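PDB 1IZC: macrophomate synthase intermolecular Diels-Alderase from Macrophoma commelinae, which belongs to the HpcH/HpaI aldolase/citrate lyase family and folds as a closed TIM barrel that holds a magnesium ion and pyruvic acid. Local coordinates for residues G120-H125 with C179-I184; E131-V136 with M199-G204; F66-V71 with I99-K104; H203-G208 with N246-F251. The protein carries 1 engineered substitution. All coordinates share one frame; numbering follows the deposited sequence.

Interaction 1: G120-H125 with C179-I184; sequences GIVIPH and CIIPQI. With PYR (pyruvic acid), chain C.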
loop_
_atom_site.group_PDB
_atom_site.type_symbol
_atom_site.label_atom_id
_atom_site.label_comp_id
_atom_site.label_asym_id
_atom_site.label_seq_id
_atom_site.Cartn_x
_atom_site.Cartn_y
_atom_site.Cartn_z
ATOM N N GLY A 120 22.399 6.081 -13.005
ATOM C CA GLY A 120 23.629 5.808 -12.280
ATOM C C GLY A 120 23.389 4.847 -11.127
ATOM O O GLY A 120 22.353 4.897 -10.454
ATOM N N ILE A 121 24.348 3.957 -10.906
ATOM C CA ILE A 121 24.266 2.997 -9.818
ATOM C C ILE A 121 25.514 3.166 -8.954
ATOM O O ILE A 121 26.638 3.124 -9.459
ATOM C CB ILE A 121 24.222 1.543 -10.348
ATOM C CG1 ILE A 121 22.979 1.326 -11.219
ATOM C CG2 ILE A 121 24.267 0.557 -9.196
ATOM C CD1 ILE A 121 21.629 1.380 -10.468
ATOM N N VAL A 122 25.306 3.377 -7.658
ATOM C CA VAL A 122 26.409 3.497 -6.713
ATOM C C VAL A 122 26.490 2.161 -5.973
ATOM O O VAL A 122 25.493 1.663 -5.434
ATOM C CB VAL A 122 26.182 4.652 -5.705
ATOM C CG1 VAL A 122 27.272 4.612 -4.617
ATOM C CG2 VAL A 122 26.200 5.993 -6.444
ATOM N N ILE A 123 27.683 1.576 -5.963
ATOM C CA ILE A 123 27.908 0.273 -5.338
ATOM C C ILE A 123 28.591 0.471 -3.997
ATOM O O ILE A 123 29.722 0.957 -3.936
ATOM C CB ILE A 123 28.840 -0.593 -6.215
ATOM C CG1 ILE A 123 28.264 -0.715 -7.627
ATOM C CG2 ILE A 123 29.018 -1.980 -5.568
ATOM C CD1 ILE A 123 29.307 -1.158 -8.648
ATOM N N PRO A 124 27.914 0.107 -2.899
ATOM C CA PRO A 124 28.574 0.305 -1.610
ATOM C C PRO A 124 29.645 -0.724 -1.251
ATOM O O PRO A 124 29.687 -1.830 -1.795
ATOM C CB PRO A 124 27.410 0.300 -0.617
ATOM C CG PRO A 124 26.420 -0.644 -1.236
ATOM C CD PRO A 124 26.534 -0.392 -2.746
ATOM N N HIS A 125 30.529 -0.307 -0.349
ATOM C CA HIS A 125 31.580 -1.156 0.197
ATOM C C HIS A 125 32.443 -1.866 -0.835
ATOM O O HIS A 125 32.762 -3.034 -0.662
ATOM C CB HIS A 125 30.940 -2.198 1.119
ATOM C CG HIS A 125 29.837 -1.643 1.968
ATOM N ND1 HIS A 125 30.069 -0.782 3.020
ATOM C CD2 HIS A 125 28.489 -1.745 1.854
ATOM C CE1 HIS A 125 28.912 -0.371 3.512
ATOM N NE2 HIS A 125 27.938 -0.941 2.822
ATOM N N CYS A 179 25.662 4.767 -15.827
ATOM C CA CYS A 179 26.966 4.867 -15.160
ATOM C C CYS A 179 27.119 4.006 -13.912
ATOM O O CYS A 179 26.139 3.735 -13.200
ATOM C CB CYS A 179 27.228 6.320 -14.762
ATOM S SG CYS A 179 27.181 7.500 -16.131
ATOM N N ILE A 180 28.363 3.590 -13.655
ATOM C CA ILE A 180 28.710 2.788 -12.486
ATOM C C ILE A 180 29.645 3.617 -11.605
ATOM O O ILE A 180 30.660 4.153 -12.075
ATOM C CB ILE A 180 29.430 1.463 -12.857
ATOM C CG1 ILE A 180 28.548 0.599 -13.735
ATOM C CG2 ILE A 180 29.736 0.677 -11.593
ATOM C CD1 ILE A 180 29.120 -0.805 -13.966
ATOM N N ILE A 181 29.288 3.723 -10.327
ATOM C CA ILE A 181 30.043 4.490 -9.351
ATOM C C ILE A 181 30.370 3.664 -8.101
ATOM O O ILE A 181 29.510 3.455 -7.239
ATOM C CB ILE A 181 29.244 5.746 -8.901
ATOM C CG1 ILE A 181 28.935 6.630 -10.111
ATOM C CG2 ILE A 181 30.042 6.569 -7.878
ATOM C CD1 ILE A 181 27.545 6.398 -10.692
ATOM N N PRO A 182 31.614 3.176 -7.995
ATOM C CA PRO A 182 31.980 2.389 -6.810
ATOM C C PRO A 182 32.072 3.323 -5.615
ATOM O O PRO A 182 32.495 4.468 -5.761
ATOM C CB PRO A 182 33.369 1.854 -7.155
ATOM C CG PRO A 182 33.375 1.813 -8.662
ATOM C CD PRO A 182 32.670 3.107 -9.021
ATOM N N GLN A 183 31.683 2.839 -4.440
ATOM C CA GLN A 183 31.802 3.640 -3.236
ATOM C C GLN A 183 32.873 2.980 -2.365
ATOM O O GLN A 183 32.808 1.780 -2.077
ATOM C CB GLN A 183 30.461 3.721 -2.503
ATOM C CG GLN A 183 30.557 4.451 -1.195
ATOM C CD GLN A 183 29.203 4.785 -0.620
ATOM O OE1 GLN A 183 28.212 4.098 -0.882
ATOM N NE2 GLN A 183 29.154 5.838 0.182
ATOM N N ILE A 184 33.871 3.771 -1.987
ATOM C CA ILE A 184 35.001 3.322 -1.169
ATOM C C ILE A 184 34.717 3.740 0.268
ATOM O O ILE A 184 34.636 4.933 0.575
ATOM C CB ILE A 184 36.308 3.999 -1.651
ATOM C CG1 ILE A 184 36.553 3.666 -3.124
ATOM C CG2 ILE A 184 37.495 3.533 -0.808
ATOM C CD1 ILE A 184 36.829 2.198 -3.390
HETATM C C PYR C . 29.038 6.341 4.469
HETATM O O PYR C . 29.196 5.215 4.980
HETATM O OXT PYR C . 29.518 7.406 4.928
HETATM C CA PYR C . 28.198 6.300 3.216
HETATM O O3 PYR C . 27.705 5.264 2.743
HETATM C CB PYR C . 28.006 7.613 2.577
#

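Interaction 2: E131-V136 with M199-G204; sequences EVREFV and MPEIHG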
loop_
_atom_site.group_PDB
_atom_site.type_symbol
_atom_site.label_atom_id
_atom_site.label_comp_id
_atom_site.label_asym_id
_atom_site.label_seq_id
_atom_site.Cartn_x
_atom_site.Cartn_y
_atom_site.Cartn_z
ATOM N N GLU A 131 34.443 -7.210 -7.662
ATOM C CA GLU A 131 33.098 -6.846 -7.198
ATOM C C GLU A 131 32.449 -5.881 -8.180
ATOM O O GLU A 131 31.247 -5.953 -8.437
ATOM C CB GLU A 131 33.153 -6.190 -5.814
ATOM C CG GLU A 131 33.650 -7.129 -4.732
ATOM C CD GLU A 131 33.845 -6.447 -3.399
ATOM O OE1 GLU A 131 34.258 -5.273 -3.376
ATOM O OE2 GLU A 131 33.594 -7.101 -2.367
ATOM N N VAL A 132 33.249 -4.968 -8.720
ATOM C CA VAL A 132 32.725 -4.004 -9.672
ATOM C C VAL A 132 32.350 -4.704 -10.977
ATOM O O VAL A 132 31.324 -4.399 -11.579
ATOM C CB VAL A 132 33.752 -2.885 -9.953
ATOM C CG1 VAL A 132 33.189 -1.908 -10.976
ATOM C CG2 VAL A 132 34.095 -2.157 -8.653
ATOM N N ARG A 133 33.166 -5.652 -11.418
ATOM C CA ARG A 133 32.848 -6.341 -12.660
ATOM C C ARG A 133 31.584 -7.194 -12.570
ATOM O O ARG A 133 30.949 -7.469 -13.585
ATOM C CB ARG A 133 34.061 -7.143 -13.149
ATOM C CG ARG A 133 35.179 -6.175 -13.520
ATOM C CD ARG A 133 36.286 -6.732 -14.393
ATOM N NE ARG A 133 37.044 -5.591 -14.904
ATOM C CZ ARG A 133 38.315 -5.325 -14.617
ATOM N NH1 ARG A 133 39.007 -6.136 -13.825
ATOM N NH2 ARG A 133 38.873 -4.208 -15.079
ATOM N N GLU A 134 31.202 -7.596 -11.361
ATOM C CA GLU A 134 29.969 -8.359 -11.212
ATOM C C GLU A 134 28.812 -7.414 -11.515
ATOM O O GLU A 134 27.794 -7.823 -12.083
ATOM C CB GLU A 134 29.842 -8.935 -9.801
ATOM C CG GLU A 134 30.723 -10.152 -9.582
ATOM C CD GLU A 134 30.491 -11.236 -10.635
ATOM O OE1 GLU A 134 29.347 -11.736 -10.750
ATOM O OE2 GLU A 134 31.453 -11.582 -11.353
ATOM N N PHE A 135 28.966 -6.140 -11.150
ATOM C CA PHE A 135 27.913 -5.172 -11.445
ATOM C C PHE A 135 27.907 -4.846 -12.930
ATOM O O PHE A 135 26.855 -4.647 -13.527
ATOM C CB PHE A 135 28.072 -3.878 -10.627
ATOM C CG PHE A 135 27.375 -3.928 -9.296
ATOM C CD1 PHE A 135 27.982 -4.541 -8.197
ATOM C CD2 PHE A 135 26.078 -3.444 -9.163
ATOM C CE1 PHE A 135 27.300 -4.678 -6.987
ATOM C CE2 PHE A 135 25.384 -3.575 -7.950
ATOM C CZ PHE A 135 25.990 -4.191 -6.869
ATOM N N VAL A 136 29.082 -4.785 -13.543
ATOM C CA VAL A 136 29.102 -4.509 -14.971
ATOM C C VAL A 136 28.295 -5.594 -15.691
ATOM O O VAL A 136 27.487 -5.296 -16.577
ATOM C CB VAL A 136 30.540 -4.475 -15.502
ATOM C CG1 VAL A 136 30.548 -4.312 -17.028
ATOM C CG2 VAL A 136 31.285 -3.329 -14.851
ATOM N N MET A 199 39.914 1.270 -13.198
ATOM C CA MET A 199 39.037 0.437 -14.023
ATOM C C MET A 199 38.422 1.251 -15.156
ATOM O O MET A 199 37.814 2.288 -14.925
ATOM C CB MET A 199 37.913 -0.162 -13.176
ATOM C CG MET A 199 38.396 -1.116 -12.094
ATOM S SD MET A 199 36.990 -1.799 -11.209
ATOM C CE MET A 199 36.296 -2.904 -12.456
ATOM N N PRO A 200 38.569 0.779 -16.399
ATOM C CA PRO A 200 38.021 1.475 -17.567
ATOM C C PRO A 200 36.492 1.488 -17.529
ATOM O O PRO A 200 35.842 2.335 -18.146
ATOM C CB PRO A 200 38.528 0.642 -18.755
ATOM C CG PRO A 200 39.588 -0.227 -18.198
ATOM C CD PRO A 200 39.210 -0.490 -16.783
ATOM N N GLU A 201 35.917 0.558 -16.779
ATOM C CA GLU A 201 34.461 0.455 -16.722
ATOM C C GLU A 201 33.734 1.498 -15.881
ATOM O O GLU A 201 32.541 1.707 -16.082
ATOM C CB GLU A 201 34.031 -0.929 -16.216
ATOM C CG GLU A 201 34.528 -2.102 -17.062
ATOM C CD GLU A 201 35.833 -2.674 -16.545
ATOM O OE1 GLU A 201 36.639 -1.914 -15.961
ATOM O OE2 GLU A 201 36.062 -3.890 -16.736
ATOM N N ILE A 202 34.429 2.161 -14.964
ATOM C CA ILE A 202 33.743 3.104 -14.083
ATOM C C ILE A 202 33.628 4.537 -14.563
ATOM O O ILE A 202 34.425 5.000 -15.378
ATOM C CB ILE A 202 34.349 3.070 -12.667
ATOM C CG1 ILE A 202 35.735 3.727 -12.634
ATOM C CG2 ILE A 202 34.460 1.619 -12.218
ATOM C CD1 ILE A 202 36.276 3.922 -11.209
ATOM N N HIS A 203 32.621 5.239 -14.040
ATOM C CA HIS A 203 32.335 6.616 -14.439
ATOM C C HIS A 203 32.335 7.618 -13.306
ATOM O O HIS A 203 32.109 8.820 -13.521
ATOM C CB HIS A 203 30.983 6.649 -15.148
ATOM C CG HIS A 203 30.846 5.585 -16.191
ATOM N ND1 HIS A 203 30.118 4.430 -15.989
ATOM C CD2 HIS A 203 31.433 5.454 -17.405
ATOM C CE1 HIS A 203 30.268 3.632 -17.031
ATOM N NE2 HIS A 203 31.064 4.227 -17.904
ATOM N N GLY A 204 32.589 7.133 -12.098
ATOM C CA GLY A 204 32.617 8.019 -10.950
ATOM C C GLY A 204 33.119 7.263 -9.736
ATOM O O GLY A 204 33.200 6.042 -9.765
#

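Interaction 3: F66-V71 with I99-K104; sequences FVWIDV and IVRVPK. With PYR (pyruvic acid), chain C.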
loop_
_atom_site.group_PDB
_atom_site.type_symbol
_atom_site.label_atom_id
_atom_site.label_comp_id
_atom_site.label_asym_id
_atom_site.label_seq_id
_atom_site.Cartn_x
_atom_site.Cartn_y
_atom_site.Cartn_z
ATOM N N PHE A 66 20.025 15.976 -10.187
ATOM C CA PHE A 66 19.812 14.552 -9.963
ATOM C C PHE A 66 19.139 14.301 -8.625
ATOM O O PHE A 66 19.199 15.137 -7.726
ATOM C CB PHE A 66 21.138 13.754 -10.010
ATOM C CG PHE A 66 22.096 14.051 -8.869
ATOM C CD1 PHE A 66 21.950 13.437 -7.625
ATOM C CD2 PHE A 66 23.159 14.930 -9.056
ATOM C CE1 PHE A 66 22.853 13.689 -6.585
ATOM C CE2 PHE A 66 24.074 15.195 -8.025
ATOM C CZ PHE A 66 23.924 14.574 -6.790
ATOM N N VAL A 67 18.480 13.151 -8.515
ATOM C CA VAL A 67 17.874 12.725 -7.256
ATOM C C VAL A 67 18.644 11.438 -6.990
ATOM O O VAL A 67 18.695 10.553 -7.845
ATOM C CB VAL A 67 16.369 12.396 -7.394
ATOM C CG1 VAL A 67 15.845 11.839 -6.057
ATOM C CG2 VAL A 67 15.593 13.664 -7.767
ATOM N N TRP A 68 19.275 11.366 -5.825
ATOM C CA TRP A 68 20.082 10.226 -5.412
ATOM C C TRP A 68 19.219 9.406 -4.456
ATOM O O TRP A 68 19.000 9.807 -3.317
ATOM C CB TRP A 68 21.322 10.773 -4.699
ATOM C CG TRP A 68 22.419 9.823 -4.414
ATOM C CD1 TRP A 68 23.484 9.531 -5.222
ATOM C CD2 TRP A 68 22.627 9.101 -3.197
ATOM N NE1 TRP A 68 24.346 8.674 -4.575
ATOM C CE2 TRP A 68 23.840 8.393 -3.331
ATOM C CE3 TRP A 68 21.906 8.990 -2.002
ATOM C CZ2 TRP A 68 24.351 7.576 -2.311
ATOM C CZ3 TRP A 68 22.416 8.176 -0.983
ATOM C CH2 TRP A 68 23.624 7.482 -1.149
ATOM N N ILE A 69 18.733 8.260 -4.922
ATOM C CA ILE A 69 17.869 7.420 -4.096
ATOM C C ILE A 69 18.682 6.325 -3.423
ATOM O O ILE A 69 19.387 5.570 -4.089
ATOM C CB ILE A 69 16.751 6.793 -4.950
ATOM C CG1 ILE A 69 15.985 7.905 -5.676
ATOM C CG2 ILE A 69 15.817 5.949 -4.070
ATOM C CD1 ILE A 69 14.887 7.400 -6.609
ATOM N N ASP A 70 18.580 6.240 -2.099
ATOM C CA ASP A 70 19.331 5.244 -1.350
ATOM C C ASP A 70 18.496 4.006 -1.050
ATOM O O ASP A 70 17.596 4.034 -0.207
ATOM C CB ASP A 70 19.850 5.861 -0.047
ATOM C CG ASP A 70 20.697 4.897 0.758
ATOM O OD1 ASP A 70 21.089 3.846 0.217
ATOM O OD2 ASP A 70 20.987 5.207 1.930
ATOM N N VAL A 71 18.795 2.916 -1.747
ATOM C CA VAL A 71 18.077 1.680 -1.533
ATOM C C VAL A 71 18.873 0.795 -0.586
ATOM O O VAL A 71 18.345 -0.178 -0.059
ATOM C CB VAL A 71 17.813 0.947 -2.875
ATOM C CG1 VAL A 71 17.041 -0.326 -2.640
ATOM C CG2 VAL A 71 17.031 1.848 -3.793
ATOM N N ILE A 99 20.110 8.612 -9.699
ATOM C CA ILE A 99 21.242 7.779 -9.288
ATOM C C ILE A 99 20.718 6.961 -8.119
ATOM O O ILE A 99 20.032 7.496 -7.229
ATOM C CB ILE A 99 22.430 8.642 -8.829
ATOM C CG1 ILE A 99 22.935 9.472 -10.015
ATOM C CG2 ILE A 99 23.550 7.753 -8.274
ATOM C CD1 ILE A 99 23.850 10.634 -9.609
ATOM N N VAL A 100 21.027 5.670 -8.110
ATOM C CA VAL A 100 20.533 4.820 -7.050
ATOM C C VAL A 100 21.664 4.075 -6.386
ATOM O O VAL A 100 22.488 3.464 -7.068
ATOM C CB VAL A 100 19.525 3.760 -7.587
ATOM C CG1 VAL A 100 19.056 2.861 -6.436
ATOM C CG2 VAL A 100 18.336 4.450 -8.227
ATOM N N ARG A 101 21.741 4.175 -5.064
ATOM C CA ARG A 101 22.744 3.388 -4.356
ATOM C C ARG A 101 22.001 2.128 -3.956
ATOM O O ARG A 101 21.014 2.173 -3.215
ATOM C CB ARG A 101 23.280 4.053 -3.097
ATOM C CG ARG A 101 24.046 2.994 -2.316
ATOM C CD ARG A 101 24.851 3.525 -1.226
ATOM N NE ARG A 101 24.054 4.007 -0.106
ATOM C CZ ARG A 101 24.615 4.596 0.936
ATOM N NH1 ARG A 101 25.933 4.747 0.951
ATOM N NH2 ARG A 101 23.877 5.048 1.941
ATOM N N VAL A 102 22.482 0.997 -4.444
ATOM C CA VAL A 102 21.835 -0.269 -4.200
ATOM C C VAL A 102 22.511 -1.103 -3.134
ATOM O O VAL A 102 23.645 -0.839 -2.763
ATOM C CB VAL A 102 21.821 -1.115 -5.497
ATOM C CG1 VAL A 102 21.074 -0.374 -6.599
ATOM C CG2 VAL A 102 23.261 -1.403 -5.947
ATOM N N PRO A 103 21.791 -2.098 -2.595
ATOM C CA PRO A 103 22.392 -2.969 -1.578
ATOM C C PRO A 103 23.486 -3.702 -2.372
ATOM O O PRO A 103 23.268 -4.054 -3.527
ATOM C CB PRO A 103 21.249 -3.911 -1.201
ATOM C CG PRO A 103 20.006 -3.121 -1.525
ATOM C CD PRO A 103 20.365 -2.403 -2.799
ATOM N N LYS A 104 24.640 -3.961 -1.766
ATOM C CA LYS A 104 25.728 -4.597 -2.501
ATOM C C LYS A 104 25.473 -5.935 -3.216
ATOM O O LYS A 104 26.079 -6.201 -4.267
ATOM C CB LYS A 104 26.947 -4.746 -1.590
ATOM C CG LYS A 104 28.209 -5.068 -2.381
ATOM C CD LYS A 104 29.393 -5.245 -1.461
ATOM C CE LYS A 104 30.703 -5.110 -2.217
ATOM N NZ LYS A 104 31.803 -5.486 -1.273
HETATM C C PYR C . 29.038 6.341 4.469
HETATM O O PYR C . 29.196 5.215 4.980
HETATM O OXT PYR C . 29.518 7.406 4.928
HETATM C CA PYR C . 28.198 6.300 3.216
HETATM O O3 PYR C . 27.705 5.264 2.743
HETATM C CB PYR C . 28.006 7.613 2.577
#

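Interaction 4: H203-G208 with N246-F251; sequences HGLMFG and NGVPIF. With PYR (pyruvic acid), chain C.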
loop_
_atom_site.group_PDB
_atom_site.type_symbol
_atom_site.label_atom_id
_atom_site.label_comp_id
_atom_site.label_asym_id
_atom_site.label_seq_id
_atom_site.Cartn_x
_atom_site.Cartn_y
_atom_site.Cartn_z
ATOM N N HIS A 203 32.621 5.239 -14.040
ATOM C CA HIS A 203 32.335 6.616 -14.439
ATOM C C HIS A 203 32.335 7.618 -13.306
ATOM O O HIS A 203 32.109 8.820 -13.521
ATOM C CB HIS A 203 30.983 6.649 -15.148
ATOM C CG HIS A 203 30.846 5.585 -16.191
ATOM N ND1 HIS A 203 30.118 4.430 -15.989
ATOM C CD2 HIS A 203 31.433 5.454 -17.405
ATOM C CE1 HIS A 203 30.268 3.632 -17.031
ATOM N NE2 HIS A 203 31.064 4.227 -17.904
ATOM N N GLY A 204 32.589 7.133 -12.098
ATOM C CA GLY A 204 32.617 8.019 -10.950
ATOM C C GLY A 204 33.119 7.263 -9.736
ATOM O O GLY A 204 33.200 6.042 -9.765
ATOM N N LEU A 205 33.468 7.989 -8.682
ATOM C CA LEU A 205 33.934 7.374 -7.435
ATOM C C LEU A 205 33.343 8.147 -6.265
ATOM O O LEU A 205 33.290 9.378 -6.293
ATOM C CB LEU A 205 35.461 7.404 -7.331
ATOM C CG LEU A 205 36.191 6.265 -8.046
ATOM C CD1 LEU A 205 37.691 6.545 -8.049
ATOM C CD2 LEU A 205 35.880 4.936 -7.353
ATOM N N MET A 206 32.916 7.423 -5.239
ATOM C CA MET A 206 32.328 8.050 -4.058
ATOM C C MET A 206 33.004 7.504 -2.814
ATOM O O MET A 206 33.415 6.354 -2.793
ATOM C CB MET A 206 30.826 7.740 -3.989
ATOM C CG MET A 206 30.102 8.348 -2.790
ATOM S SD MET A 206 28.357 7.883 -2.833
ATOM C CE MET A 206 27.693 9.111 -4.006
ATOM N N PHE A 207 33.103 8.333 -1.776
ATOM C CA PHE A 207 33.712 7.898 -0.522
ATOM C C PHE A 207 32.593 7.818 0.516
ATOM O O PHE A 207 31.598 8.538 0.419
ATOM C CB PHE A 207 34.756 8.912 -0.049
ATOM C CG PHE A 207 35.747 8.355 0.949
ATOM C CD1 PHE A 207 36.873 7.666 0.519
ATOM C CD2 PHE A 207 35.550 8.517 2.318
ATOM C CE1 PHE A 207 37.795 7.144 1.438
ATOM C CE2 PHE A 207 36.469 7.999 3.239
ATOM C CZ PHE A 207 37.588 7.314 2.796
ATOM N N GLY A 208 32.748 6.919 1.482
ATOM C CA GLY A 208 31.768 6.796 2.549
ATOM C C GLY A 208 32.529 7.108 3.830
ATOM O O GLY A 208 33.057 6.199 4.456
ATOM N N ASN A 246 43.112 9.280 -12.840
ATOM C CA ASN A 246 42.453 8.422 -13.819
ATOM C C ASN A 246 41.319 9.098 -14.576
ATOM O O ASN A 246 40.648 8.465 -15.395
ATOM C CB ASN A 246 41.946 7.146 -13.126
ATOM C CG ASN A 246 43.079 6.192 -12.771
ATOM O OD1 ASN A 246 43.653 5.543 -13.647
ATOM N ND2 ASN A 246 43.415 6.115 -11.488
ATOM N N GLY A 247 41.101 10.378 -14.295
ATOM C CA GLY A 247 40.053 11.122 -14.968
ATOM C C GLY A 247 38.661 10.669 -14.558
ATOM O O GLY A 247 37.748 10.615 -15.392
ATOM N N VAL A 248 38.508 10.348 -13.273
ATOM C CA VAL A 248 37.224 9.893 -12.732
ATOM C C VAL A 248 36.639 10.973 -11.826
ATOM O O VAL A 248 37.278 11.411 -10.864
ATOM C CB VAL A 248 37.406 8.585 -11.930
ATOM C CG1 VAL A 248 36.066 8.109 -11.378
ATOM C CG2 VAL A 248 37.984 7.516 -12.841
ATOM N N PRO A 249 35.415 11.430 -12.123
ATOM C CA PRO A 249 34.846 12.471 -11.263
ATOM C C PRO A 249 34.410 11.905 -9.927
ATOM O O PRO A 249 34.008 10.747 -9.842
ATOM C CB PRO A 249 33.669 12.983 -12.077
ATOM C CG PRO A 249 33.182 11.735 -12.761
ATOM C CD PRO A 249 34.479 11.069 -13.205
ATOM N N ILE A 250 34.494 12.722 -8.885
ATOM C CA ILE A 250 34.080 12.278 -7.562
ATOM C C ILE A 250 32.624 12.664 -7.309
ATOM O O ILE A 250 32.164 13.736 -7.723
ATOM C CB ILE A 250 34.973 12.892 -6.460
ATOM C CG1 ILE A 250 36.425 12.437 -6.664
ATOM C CG2 ILE A 250 34.479 12.456 -5.075
ATOM C CD1 ILE A 250 37.416 13.116 -5.732
ATOM N N PHE A 251 31.910 11.756 -6.647
ATOM C CA PHE A 251 30.509 11.918 -6.267
ATOM C C PHE A 251 30.524 12.052 -4.752
ATOM O O PHE A 251 31.204 11.281 -4.072
ATOM C CB PHE A 251 29.709 10.660 -6.602
ATOM C CG PHE A 251 29.290 10.552 -8.030
ATOM C CD1 PHE A 251 30.225 10.613 -9.061
ATOM C CD2 PHE A 251 27.954 10.332 -8.346
ATOM C CE1 PHE A 251 29.827 10.454 -10.394
ATOM C CE2 PHE A 251 27.545 10.172 -9.668
ATOM C CZ PHE A 251 28.485 10.231 -10.697
HETATM C C PYR C . 29.038 6.341 4.469
HETATM O O PYR C . 29.196 5.215 4.980
HETATM O OXT PYR C . 29.518 7.406 4.928
HETATM C CA PYR C . 28.198 6.300 3.216
HETATM O O3 PYR C . 27.705 5.264 2.743
HETATM C CB PYR C . 28.006 7.613 2.577
HETATM O O HOH W 1 32.620 11.118 -1.890
#

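Interaction 1: G120-H125 with C179-I184
The Q183 carboxamide has V122 CG1 on one side of its plane, 3.9 Å from Q183 OE1, while P124 CB and the O3 atom of pyruvic acid (PYR) lie on the other. Its NE2 comes to 3.0 Å from PYR O3, and its OE1 is hydrogen-bonded to R101 NH1, which lies at the edge, near the amide plane. The two segments are adjacent parallel strands of a TIM barrel, with 120-123 and 179-184 crossing at -22°. The backbone hydrogen bonds follow the parallel pattern, I121 and I123 each bonding both forward and back: I121 N to C179 O, I181 N to I121 O (2.9 Å), I123 N to I181 O, and Q183 N to I123 O (2.8 Å). A CA-H...O contact from V122 CA to I181 O (3.1 Å) fits between them. V122, I181 and Q183 share the face that M206 of strand 205-207 also covers. Q183 CG stands anti to the backbone N (chi1 176°) and the chain runs on extended, which carries the amide from the strand to the ligand. At H125 the side chain leaves away from segment 179-184; its NE2 is hydrogen-bonded to E72. I121, I123 and I180 project from the opposite face against helix 129-139, where the I123 and I180 side chains cross and CD1 of I123 comes to a tight 3.5 Å from I180 CG2.

Interaction 2: E131-V136 with M199-G204
M199 comes first, meeting V132 end to end: its SD and CE both approach V132 CB, with CE at 3.6 Å from that CB. The bend at chi3 (71°) also brings M199 CE over one face of the R133 guanidinium, off centre, and against R133 CG at 3.6 Å. P200 follows in a type I turn from M199 to I202 and touches the guanidinium near its plane, P200 CD lying 4.1 Å from R133 NH2. E201 carries the polar half of the contact. Its side chain crosses that of R133 at about a right angle, and R133 NE donates a nearly straight salt-bridge bond (168°) to E201 OE2 at 2.7 Å. The donor lies above the carboxylate plane, while the oxygen lies in the guanidinium plane; R133 NH2 adds weak bonds to both oxygens. E201 CB also rests on V136 CG2 at 3.9 Å. I202 completes the apolar side, its CG2 reaching V132 CG1 at 3.9 Å, and both side chains pack on P182. The R133-E201 salt bridge thus borders a buried patch of V132, M199 and I202, where helix 129-139 of the TIM barrel packs against the loop leading into strand 205-207.

Interaction 3: F66-V71 with I99-K104
R101 leaves its strand with CB beside W68 CZ2, at 3.8 Å, and its CG and CD run on past D70 OD1. A turn at chi3 (71°) then swings the guanidinium alongside the D70 carboxylate, the two side chains pointing the same way from neighbouring strands. R101 NE bonds D70 OD1 at 3.0 Å and R101 NH2 bonds D70 OD2 at 2.9 Å, a side-on, two-nitrogen salt bridge. The oxygens lie in or near the guanidinium plane, but the nitrogens stand above the carboxylate, the planes being 61° apart. D70 OD2 is also hydrogen-bonded to W152 NE1 of the second subunit. R101 CZ lies under W68 CH2, which covers the centre of one guanidinium face. At the tip, R101 NH1 donates to O3 of pyruvic acid at 2.6 Å, so the group is held by its flank, its face and its end. Farther back, I99 CG2 presses on W68 CD1 at 3.5 Å, and I99 CD1 makes a CH-pi contact over the F66 ring. Just past the end of strand 66-70, V71 CG2 and V100 CG1 are tight, at 3.5 Å. Backbone bonds from V67 to V71 pair the strands in parallel; they belong to the beta-alpha-beta unit of strand 66-70, helix 78-91 and strand 97-101, which brings R101 to the ligand pocket of the TIM barrel.

Interaction 4: H203-G208 with N246-F251
L205 is held to segment 246-251 through both backbone polar atoms: its N donates to P249 O at 3.0 Å, and its O accepts from F251 N at 2.8 Å. V248 CG1 fits against G204 CA at 3.5 Å and also meets L205 CG, the two side chains crossing at about a right angle. On the other face, the bend at the end of M206 (chi3 -82°) lays its CE against F251 CB at 3.6 Å, while F251 CE1 approaches G204 CA at 3.7 Å. Past M206 the strands part and a water bridges them, accepting from F207 N at 2.8 Å and donating to F251 O at 2.6 Å. Outside this shell, helix 230-245 packs on L205 and I250, and its F239 meets the F207 ring edge-to-face; helix 28-37 touches P249 and F251. G208 sits at the N-cap position of helix 209-215, whose G210 N and D211 N bond pyruvic acid: the ligand site at the C-terminal end of a TIM-barrel strand.

In the fold
From the N terminus, interaction 3 closes first, joining strands 66-70 and 97-101 around one helical crossover. Strand 120-123 then lies next to 97-101 and opens interaction 1; helix 129-139 opens interaction 2 before strand 179-184 closes interaction 1, so these two cross, and 199-204 closes interaction 2 afterwards. Interaction 4 begins where that segment ends, sharing H203 and G204, and closes at 246-251 across helices 209-215 and 230-245. Backbone contacts carry the sheet onward, G120 O to V100 N and I184 N to M206 O. Interactions 1, 3 and 4 thus tie successive barrel strands and converge on pyruvic acid, whereas interaction 2 fastens an outer helix to a loop.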